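Local coordinates for protein lactococcus lactis MG1363 DpsA (Lactococcus lactis, PDB 1ZS3) that binds DNA with the help of an N-terminal helix and, as a Dps-family dodecamer, probably protects the cell's DNA from oxidative stress, at residues I50-P55 with W109-L114; D77-E82 with F142-G147; K98-D103 with Q123-F128. All blocks are in the same frame, centred on the assembly; numbering follows the deposited sequence.

Contact 1. Residues I50-P55 with W109-L114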
loop_
_atom_site.group_PDB
_atom_site.type_symbol
_atom_site.label_atom_id
_atom_site.label_comp_id
_atom_site.label_asym_id
_atom_site.label_seq_id
_atom_site.Cartn_x
_atom_site.Cartn_y
_atom_site.Cartn_z
ATOM N N ILE A 50 12.322 28.042 4.940
ATOM C CA ILE A 50 11.331 28.814 5.666
ATOM C C ILE A 50 11.032 30.204 5.088
ATOM O O ILE A 50 9.891 30.625 5.112
ATOM C CB ILE A 50 11.722 28.916 7.155
ATOM C CG1 ILE A 50 11.438 27.605 7.855
ATOM C CG2 ILE A 50 10.961 30.027 7.870
ATOM C CD1 ILE A 50 11.839 27.576 9.270
ATOM N N TYR A 51 12.036 30.868 4.551
ATOM C CA TYR A 51 11.879 32.304 4.167
ATOM C C TYR A 51 11.863 32.528 2.671
ATOM O O TYR A 51 11.613 33.634 2.231
ATOM C CB TYR A 51 13.005 33.185 4.786
ATOM C CG TYR A 51 12.812 33.473 6.276
ATOM C CD1 TYR A 51 11.827 34.338 6.690
ATOM C CD2 TYR A 51 13.588 32.839 7.256
ATOM C CE1 TYR A 51 11.623 34.608 8.024
ATOM C CE2 TYR A 51 13.389 33.092 8.599
ATOM C CZ TYR A 51 12.397 33.984 8.976
ATOM O OH TYR A 51 12.170 34.260 10.301
ATOM N N ALA A 52 12.164 31.520 1.886
ATOM C CA ALA A 52 12.070 31.633 0.443
ATOM C C ALA A 52 10.624 31.862 0.057
ATOM O O ALA A 52 9.717 31.477 0.771
ATOM C CB ALA A 52 12.642 30.399 -0.237
ATOM N N LYS A 53 10.373 32.569 -1.030
ATOM C CA LYS A 53 9.004 32.953 -1.388
ATOM C C LYS A 53 8.250 31.801 -2.093
ATOM O O LYS A 53 7.229 31.305 -1.573
ATOM C CB LYS A 53 9.052 34.228 -2.239
ATOM C CG LYS A 53 9.916 35.405 -1.685
ATOM C CD LYS A 53 9.639 35.841 -0.207
ATOM C CE LYS A 53 10.675 36.890 0.280
ATOM N NZ LYS A 53 11.553 36.433 1.439
ATOM N N SER A 54 8.782 31.329 -3.249
ATOM C CA SER A 54 8.176 30.263 -4.061
ATOM C C SER A 54 7.994 29.041 -3.219
ATOM O O SER A 54 8.981 28.503 -2.710
ATOM C CB SER A 54 9.094 29.934 -5.230
ATOM O OG SER A 54 8.747 28.707 -5.830
ATOM N N PRO A 55 6.752 28.586 -3.044
ATOM C CA PRO A 55 6.519 27.425 -2.178
ATOM C C PRO A 55 7.106 26.140 -2.820
ATOM O O PRO A 55 7.338 25.191 -2.101
ATOM C CB PRO A 55 4.986 27.370 -2.036
ATOM C CG PRO A 55 4.444 28.093 -3.212
ATOM C CD PRO A 55 5.506 29.073 -3.673
ATOM N N TRP A 109 17.129 37.933 1.609
ATOM C CA TRP A 109 17.704 37.678 0.301
ATOM C C TRP A 109 16.624 37.255 -0.668
ATOM O O TRP A 109 15.552 36.817 -0.275
ATOM C CB TRP A 109 18.741 36.555 0.357
ATOM C CG TRP A 109 20.030 36.868 1.019
ATOM C CD1 TRP A 109 20.332 37.975 1.767
ATOM C CD2 TRP A 109 21.220 36.047 1.034
ATOM N NE1 TRP A 109 21.630 37.884 2.245
ATOM C CE2 TRP A 109 22.184 36.714 1.785
ATOM C CE3 TRP A 109 21.549 34.816 0.446
ATOM C CZ2 TRP A 109 23.480 36.191 2.012
ATOM C CZ3 TRP A 109 22.830 34.295 0.668
ATOM C CH2 TRP A 109 23.762 34.989 1.418
ATOM N N THR A 110 16.962 37.328 -1.948
ATOM C CA THR A 110 16.082 36.842 -2.962
ATOM C C THR A 110 16.309 35.335 -3.207
ATOM O O THR A 110 17.360 34.777 -2.859
ATOM C CB THR A 110 16.311 37.688 -4.195
ATOM O OG1 THR A 110 15.139 37.615 -5.014
ATOM C CG2 THR A 110 17.428 37.126 -5.090
ATOM N N ASP A 111 15.290 34.691 -3.772
ATOM C CA ASP A 111 15.322 33.280 -4.084
ATOM C C ASP A 111 16.468 32.929 -4.989
ATOM O O ASP A 111 17.129 31.932 -4.763
ATOM C CB ASP A 111 13.985 32.819 -4.677
ATOM C CG ASP A 111 12.868 32.873 -3.674
ATOM O OD1 ASP A 111 11.734 32.535 -4.064
ATOM O OD2 ASP A 111 13.033 33.257 -2.494
ATOM N N GLU A 112 16.705 33.730 -6.027
ATOM C CA GLU A 112 17.823 33.500 -6.929
ATOM C C GLU A 112 19.137 33.518 -6.156
ATOM O O GLU A 112 20.047 32.718 -6.406
ATOM C CB GLU A 112 17.841 34.514 -8.083
ATOM C CG GLU A 112 16.574 34.494 -8.983
ATOM C CD GLU A 112 15.256 35.092 -8.363
ATOM O OE1 GLU A 112 14.187 34.412 -8.435
ATOM O OE2 GLU A 112 15.247 36.222 -7.804
ATOM N N ASP A 113 19.251 34.404 -5.158
ATOM C CA ASP A 113 20.503 34.528 -4.404
ATOM C C ASP A 113 20.664 33.410 -3.367
ATOM O O ASP A 113 21.775 32.976 -3.130
ATOM C CB ASP A 113 20.646 35.903 -3.704
ATOM C CG ASP A 113 20.817 37.098 -4.714
ATOM O OD1 ASP A 113 21.594 36.945 -5.684
ATOM O OD2 ASP A 113 20.231 38.196 -4.610
ATOM N N LEU A 114 19.587 32.961 -2.733
ATOM C CA LEU A 114 19.711 31.817 -1.824
ATOM C C LEU A 114 20.242 30.617 -2.576
ATOM O O LEU A 114 21.134 29.938 -2.110
ATOM C CB LEU A 114 18.352 31.496 -1.218
ATOM C CG LEU A 114 17.872 32.552 -0.212
ATOM C CD1 LEU A 114 16.380 32.550 -0.192
ATOM C CD2 LEU A 114 18.420 32.231 1.171
#

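Contact 2. Residues D77-E82 with F142-G147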
loop_
_atom_site.group_PDB
_atom_site.type_symbol
_atom_site.label_atom_id
_atom_site.label_comp_id
_atom_site.label_asym_id
_atom_site.label_seq_id
_atom_site.Cartn_x
_atom_site.Cartn_y
_atom_site.Cartn_z
ATOM N N ASP A 77 27.064 6.555 11.631
ATOM C CA ASP A 77 26.907 5.126 11.920
ATOM C C ASP A 77 27.991 4.351 11.258
ATOM O O ASP A 77 28.470 3.384 11.850
ATOM C CB ASP A 77 25.568 4.599 11.445
ATOM C CG ASP A 77 24.503 4.864 12.416
ATOM O OD1 ASP A 77 23.330 4.942 12.052
ATOM O OD2 ASP A 77 24.740 5.025 13.612
ATOM N N LEU A 78 28.381 4.746 10.036
ATOM C CA LEU A 78 29.364 3.968 9.328
ATOM C C LEU A 78 30.688 4.105 10.083
ATOM O O LEU A 78 31.435 3.130 10.188
ATOM C CB LEU A 78 29.510 4.452 7.892
ATOM C CG LEU A 78 28.475 3.873 6.930
ATOM C CD1 LEU A 78 28.542 4.560 5.582
ATOM C CD2 LEU A 78 28.639 2.367 6.724
ATOM N N LEU A 79 30.941 5.307 10.593
ATOM C CA LEU A 79 32.182 5.613 11.357
ATOM C C LEU A 79 32.210 4.880 12.678
ATOM O O LEU A 79 33.137 4.159 12.946
ATOM C CB LEU A 79 32.301 7.133 11.587
ATOM C CG LEU A 79 32.888 8.005 10.434
ATOM C CD1 LEU A 79 32.552 9.481 10.676
ATOM C CD2 LEU A 79 34.384 7.838 10.287
ATOM N N LEU A 80 31.208 5.069 13.516
ATOM C CA LEU A 80 31.120 4.315 14.760
ATOM C C LEU A 80 31.252 2.813 14.550
ATOM O O LEU A 80 31.586 2.076 15.466
ATOM C CB LEU A 80 29.805 4.620 15.498
ATOM C CG LEU A 80 29.885 5.756 16.540
ATOM C CD1 LEU A 80 29.927 7.086 15.862
ATOM C CD2 LEU A 80 28.753 5.727 17.516
ATOM N N ASP A 81 30.927 2.340 13.355
ATOM C CA ASP A 81 30.905 0.927 13.013
ATOM C C ASP A 81 32.333 0.524 12.838
ATOM O O ASP A 81 32.706 -0.616 13.056
ATOM C CB ASP A 81 30.142 0.683 11.690
ATOM C CG ASP A 81 28.645 0.464 11.870
ATOM O OD1 ASP A 81 28.138 0.383 13.006
ATOM O OD2 ASP A 81 27.913 0.345 10.873
ATOM N N GLU A 82 33.131 1.481 12.415
ATOM C CA GLU A 82 34.561 1.277 12.305
ATOM C C GLU A 82 35.314 1.935 13.453
ATOM O O GLU A 82 36.496 2.179 13.392
ATOM C CB GLU A 82 35.058 1.767 10.943
ATOM C CG GLU A 82 36.064 0.772 10.350
ATOM C CD GLU A 82 35.639 0.187 9.044
ATOM O OE1 GLU A 82 36.379 -0.598 8.433
ATOM O OE2 GLU A 82 34.581 0.571 8.582
ATOM N N PHE A 142 36.009 -0.004 3.887
ATOM C CA PHE A 142 35.319 -0.077 2.577
ATOM C C PHE A 142 33.849 0.382 2.562
ATOM O O PHE A 142 33.408 0.999 1.601
ATOM C CB PHE A 142 35.335 -1.471 1.988
ATOM C CG PHE A 142 36.610 -2.193 2.152
ATOM C CD1 PHE A 142 36.749 -3.157 3.159
ATOM C CD2 PHE A 142 37.651 -1.990 1.279
ATOM C CE1 PHE A 142 37.894 -3.878 3.287
ATOM C CE2 PHE A 142 38.809 -2.714 1.416
ATOM C CZ PHE A 142 38.918 -3.661 2.420
ATOM N N ALA A 143 33.078 0.000 3.579
ATOM C CA ALA A 143 31.655 0.369 3.657
ATOM C C ALA A 143 31.550 1.873 3.778
ATOM O O ALA A 143 30.732 2.487 3.126
ATOM C CB ALA A 143 30.952 -0.324 4.814
ATOM N N LEU A 144 32.378 2.465 4.611
ATOM C CA LEU A 144 32.401 3.903 4.778
ATOM C C LEU A 144 32.694 4.570 3.446
ATOM O O LEU A 144 32.089 5.550 3.085
ATOM C CB LEU A 144 33.479 4.288 5.770
ATOM C CG LEU A 144 33.637 5.775 6.100
ATOM C CD1 LEU A 144 32.449 6.285 6.829
ATOM C CD2 LEU A 144 34.882 5.988 6.926
ATOM N N ALA A 145 33.659 4.022 2.712
ATOM C CA ALA A 145 34.059 4.613 1.466
ATOM C C ALA A 145 32.835 4.689 0.559
ATOM O O ALA A 145 32.591 5.728 -0.052
ATOM C CB ALA A 145 35.198 3.815 0.820
ATOM N N ALA A 146 32.055 3.609 0.494
ATOM C CA ALA A 146 30.860 3.516 -0.324
ATOM C C ALA A 146 29.808 4.571 0.063
ATOM O O ALA A 146 29.243 5.238 -0.817
ATOM C CB ALA A 146 30.277 2.139 -0.219
ATOM N N GLY A 147 29.529 4.706 1.366
ATOM C CA GLY A 147 28.623 5.731 1.873
ATOM C C GLY A 147 29.059 7.132 1.449
ATOM O O GLY A 147 28.249 7.949 1.084
HETATM O O HOH W 1 33.816 0.250 6.120
#

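Contact 3. Residues K98-D103 with Q123-F128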
loop_
_atom_site.group_PDB
_atom_site.type_symbol
_atom_site.label_atom_id
_atom_site.label_comp_id
_atom_site.label_asym_id
_atom_site.label_seq_id
_atom_site.Cartn_x
_atom_site.Cartn_y
_atom_site.Cartn_z
ATOM N N LYS A 98 33.977 24.277 7.589
ATOM C CA LYS A 98 34.728 25.255 6.808
ATOM C C LYS A 98 33.925 25.703 5.580
ATOM O O LYS A 98 33.098 24.980 5.065
ATOM C CB LYS A 98 36.120 24.706 6.422
ATOM C CG LYS A 98 36.828 23.853 7.518
ATOM C CD LYS A 98 38.017 24.574 8.213
ATOM C CE LYS A 98 37.649 25.073 9.623
ATOM N NZ LYS A 98 38.813 25.105 10.583
ATOM N N PHE A 99 34.204 26.929 5.127
ATOM C CA PHE A 99 33.757 27.499 3.863
ATOM C C PHE A 99 32.246 27.827 3.768
ATOM O O PHE A 99 31.807 28.430 2.795
ATOM C CB PHE A 99 34.190 26.634 2.656
ATOM C CG PHE A 99 35.686 26.659 2.353
ATOM C CD1 PHE A 99 36.633 26.320 3.314
ATOM C CD2 PHE A 99 36.147 27.033 1.088
ATOM C CE1 PHE A 99 37.996 26.345 3.032
ATOM C CE2 PHE A 99 37.534 27.062 0.787
ATOM C CZ PHE A 99 38.449 26.717 1.763
ATOM N N ILE A 100 31.457 27.381 4.732
ATOM C CA ILE A 100 30.008 27.578 4.745
ATOM C C ILE A 100 29.718 28.505 5.894
ATOM O O ILE A 100 30.185 28.326 7.011
ATOM C CB ILE A 100 29.221 26.261 4.959
ATOM C CG1 ILE A 100 29.221 25.428 3.685
ATOM C CG2 ILE A 100 27.782 26.532 5.448
ATOM C CD1 ILE A 100 29.735 24.027 3.912
ATOM N N THR A 101 28.903 29.503 5.608
ATOM C CA THR A 101 28.770 30.630 6.513
ATOM C C THR A 101 27.296 31.068 6.629
ATOM O O THR A 101 26.657 31.331 5.638
ATOM C CB THR A 101 29.681 31.788 6.018
ATOM O OG1 THR A 101 28.906 32.903 5.640
ATOM C CG2 THR A 101 30.495 31.435 4.693
ATOM N N GLU A 102 26.793 31.101 7.847
ATOM C CA GLU A 102 25.416 31.507 8.121
ATOM C C GLU A 102 25.271 33.018 7.947
ATOM O O GLU A 102 26.207 33.663 7.538
ATOM C CB GLU A 102 24.975 31.028 9.476
ATOM C CG GLU A 102 25.030 29.525 9.557
ATOM C CD GLU A 102 24.669 29.055 10.922
ATOM O OE1 GLU A 102 23.475 29.218 11.302
ATOM O OE2 GLU A 102 25.587 28.516 11.595
ATOM N N ASP A 103 24.084 33.580 8.172
ATOM C CA ASP A 103 23.793 34.995 7.880
ATOM C C ASP A 103 22.343 35.278 8.224
ATOM O O ASP A 103 21.480 34.807 7.520
ATOM C CB ASP A 103 24.049 35.308 6.388
ATOM C CG ASP A 103 24.343 36.803 6.106
ATOM O OD1 ASP A 103 25.324 37.068 5.348
ATOM O OD2 ASP A 103 23.652 37.751 6.573
ATOM N N GLN A 123 29.665 23.088 -3.578
ATOM C CA GLN A 123 30.911 22.919 -4.328
ATOM C C GLN A 123 31.986 22.855 -3.287
ATOM O O GLN A 123 32.952 22.143 -3.446
ATOM C CB GLN A 123 31.174 24.121 -5.243
ATOM C CG GLN A 123 31.333 23.834 -6.753
ATOM C CD GLN A 123 30.961 25.024 -7.682
ATOM O OE1 GLN A 123 31.244 24.979 -8.895
ATOM N NE2 GLN A 123 30.320 26.053 -7.127
ATOM N N ALA A 124 31.768 23.595 -2.193
ATOM C CA ALA A 124 32.752 23.670 -1.092
ATOM C C ALA A 124 32.727 22.419 -0.286
ATOM O O ALA A 124 33.782 21.938 0.092
ATOM C CB ALA A 124 32.533 24.898 -0.196
ATOM N N GLN A 125 31.557 21.827 -0.031
ATOM C CA GLN A 125 31.514 20.569 0.721
ATOM C C GLN A 125 32.305 19.472 -0.014
ATOM O O GLN A 125 32.850 18.568 0.651
ATOM C CB GLN A 125 30.087 20.023 0.942
ATOM C CG GLN A 125 29.102 20.975 1.631
ATOM C CD GLN A 125 27.858 20.272 2.052
ATOM O OE1 GLN A 125 27.882 19.082 2.303
ATOM N NE2 GLN A 125 26.753 20.993 2.100
ATOM N N ASN A 126 32.400 19.580 -1.355
ATOM C CA ASN A 126 33.032 18.522 -2.190
ATOM C C ASN A 126 34.542 18.418 -2.069
ATOM O O ASN A 126 35.066 17.338 -2.237
ATOM C CB ASN A 126 32.651 18.616 -3.678
ATOM C CG ASN A 126 31.308 17.899 -3.991
ATOM O OD1 ASN A 126 30.723 17.220 -3.134
ATOM N ND2 ASN A 126 30.824 18.065 -5.212
ATOM N N MET A 127 35.231 19.530 -1.806
ATOM C CA MET A 127 36.698 19.509 -1.599
ATOM C C MET A 127 37.079 18.567 -0.464
ATOM O O MET A 127 38.092 17.885 -0.572
ATOM C CB MET A 127 37.245 20.915 -1.261
ATOM C CG MET A 127 37.335 21.921 -2.437
ATOM S SD MET A 127 37.202 23.652 -1.818
ATOM C CE MET A 127 35.977 24.495 -3.086
ATOM N N PHE A 128 36.260 18.522 0.586
ATOM C CA PHE A 128 36.491 17.700 1.762
ATOM C C PHE A 128 36.010 16.245 1.637
ATOM O O PHE A 128 36.579 15.358 2.279
ATOM C CB PHE A 128 35.800 18.345 2.956
ATOM C CG PHE A 128 36.348 19.686 3.333
ATOM C CD1 PHE A 128 36.099 20.809 2.552
ATOM C CD2 PHE A 128 37.137 19.830 4.477
ATOM C CE1 PHE A 128 36.610 22.045 2.906
ATOM C CE2 PHE A 128 37.640 21.065 4.823
ATOM C CZ PHE A 128 37.372 22.177 4.041
#

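Contact 1. Residues I50-P55 with W109-L114
The carboxylate of D111 takes the backbone N-H groups of two successive residues, K53 and S54, one on each oxygen. K53 N donates to D111 OD2 over 3.1 Å. S54 N reaches D111 OD1 over 3.3 Å; both bonds are nearly straight, and both use the syn lone pair. A weak third bond from K53 N to D111 OD1 completes the fork. With two oxygens engaged by neighbouring amides, the carboxylate is held against rotation about its CB-CG bond. The aliphatic part of K53 lies across this group, its CB 3.7 Å from D111 OD1, while A52 CB comes to 3.7 Å from D111 OD2. A52 CB also meets L114 CD1 at 4.3 Å, one turn along helix 111-138 from D111.

The contact lies at one end of a ferritin-like four-helix bundle, where an aspartate in the first turn of helix 111-138 accepts the backbone N-H groups of the short turn joining helix 27-51 to helix 55-81. At this position the helix dipole would probably favour the negative charge of D111. Further out, K53 bends at chi2 and chi4 to bring NZ back to Y51 O, 2.9 Å away, which folds the chain over its own turn. S54 is the N-cap of helix 55-81, its OG weakly bonded to the N of V56 and of K57. K168 of a neighbouring subunit packs on K53.

Contact 2. Residues D77-E82 with F142-G147
L78 and L144 carry the tight half of this contact, which joins two antiparallel helices: the axes of segments 77-81 and 142-147 run at 167° to each other and approach to 9.3 Å. The CD1 methyl of L144 sits beside the root of L78, 3.6 Å from L78 CB, and its other methyl, CD2, meets L79 CD2 at 3.9 Å, so the fork of L144 is wedged against two consecutive leucines. Its reach follows from the first torsion: with CG anti to the backbone N (chi1 -179°), the branch swings in between the helices. L78 answers with a fork of its own. L78 CD2 touches A143 CB at 4.0 Å, and L78 CD1 lies 3.9 Å from G147 CA, an approach allowed by the glycine, on which a beta carbon would point at this methyl. An alanine in place of L78 would keep the beta carbon that L144 CD1 touches, but would probably open a gap against A143 CB and G147 CA, where the two methyls now sit.

Toward the C-terminal end of helix 55-81 leucine gives way to polar groups, and the two segments are bridged instead of packed. A single water donates to E82 OE2 (2.6 Å) and accepts from L144 N (3.0 Å), linking the glutamate to the first turn of helix 142-165. The other carboxylate oxygen, OE1, bonds the hydroxyl of Y152 in a neighbouring subunit, whose R160 also makes salt bridges with D77 and D81.

L31 of helix 27-51 packs on both L79 and L144, while A145, on another face of helix 142-165, lies against A136 of helix 111-138, which brings all four bundle helices together.

Contact 3. Residues K98-D103 with Q123-F128
In the long connection between the second and third helices of the bundle, the stretch leaving helix 90-96 is laid on helix 111-138 by F99, which packs on A124, M127 and F128. The F99 CB lies 3.7 Å from A124 CB, a small residue that lets the chain come close. Beyond it, the F99 and F128 rings form an offset edge-to-face pair, the edge of F128 turned to the face of F99, with planes at 73° and centroids 6.0 Å apart. M127 adds a Met-aromatic contact: its SD stands 4.9 Å from the F99 ring centroid, 35° off the normal and therefore oblique. F99 has a positive phi of 70°, a local twist that goes with three successive side chains, K98, F99 and I100, all starting toward the helix. K98 crosses F128 at about a right angle, its CB 3.7 Å from F128 CZ, while I100 CD1 rests 3.9 Å from Q125 CG.

Deeper in, Q125 NE2 is hydrogen-bonded to the carboxylates of E41 and E68. F128 is also engaged by R131 in a cation-pi contact and by H33 edge-to-face. A short helix in the connection between the second and third bundle helices is characteristic of the Dps branch of the ferritin-like fold.

In the fold
After the N-terminal helix, the chain runs along helix 27-51 into the turn of contact 1, then back down helix 55-81 to contact 2, about 35 Å away between centres. Helix 90-96 and residues 98-103 follow, and contact 1 closes its loop only when residues 109-114 arrive. Contact 3 is then completed on helix 111-138, and contact 2 last. Contact 3 is therefore nested within the loop of contact 2, whereas contact 1 crosses both. Contacts 1 and 3 touch through W109 and D103. Contact 1 ties the turn between helix 27-51 and helix 55-81 to helix 111-138, contact 2 joins helix 55-81 to helix 142-165 at the far end, and contact 3 holds the 98-103 connection on helix 111-138.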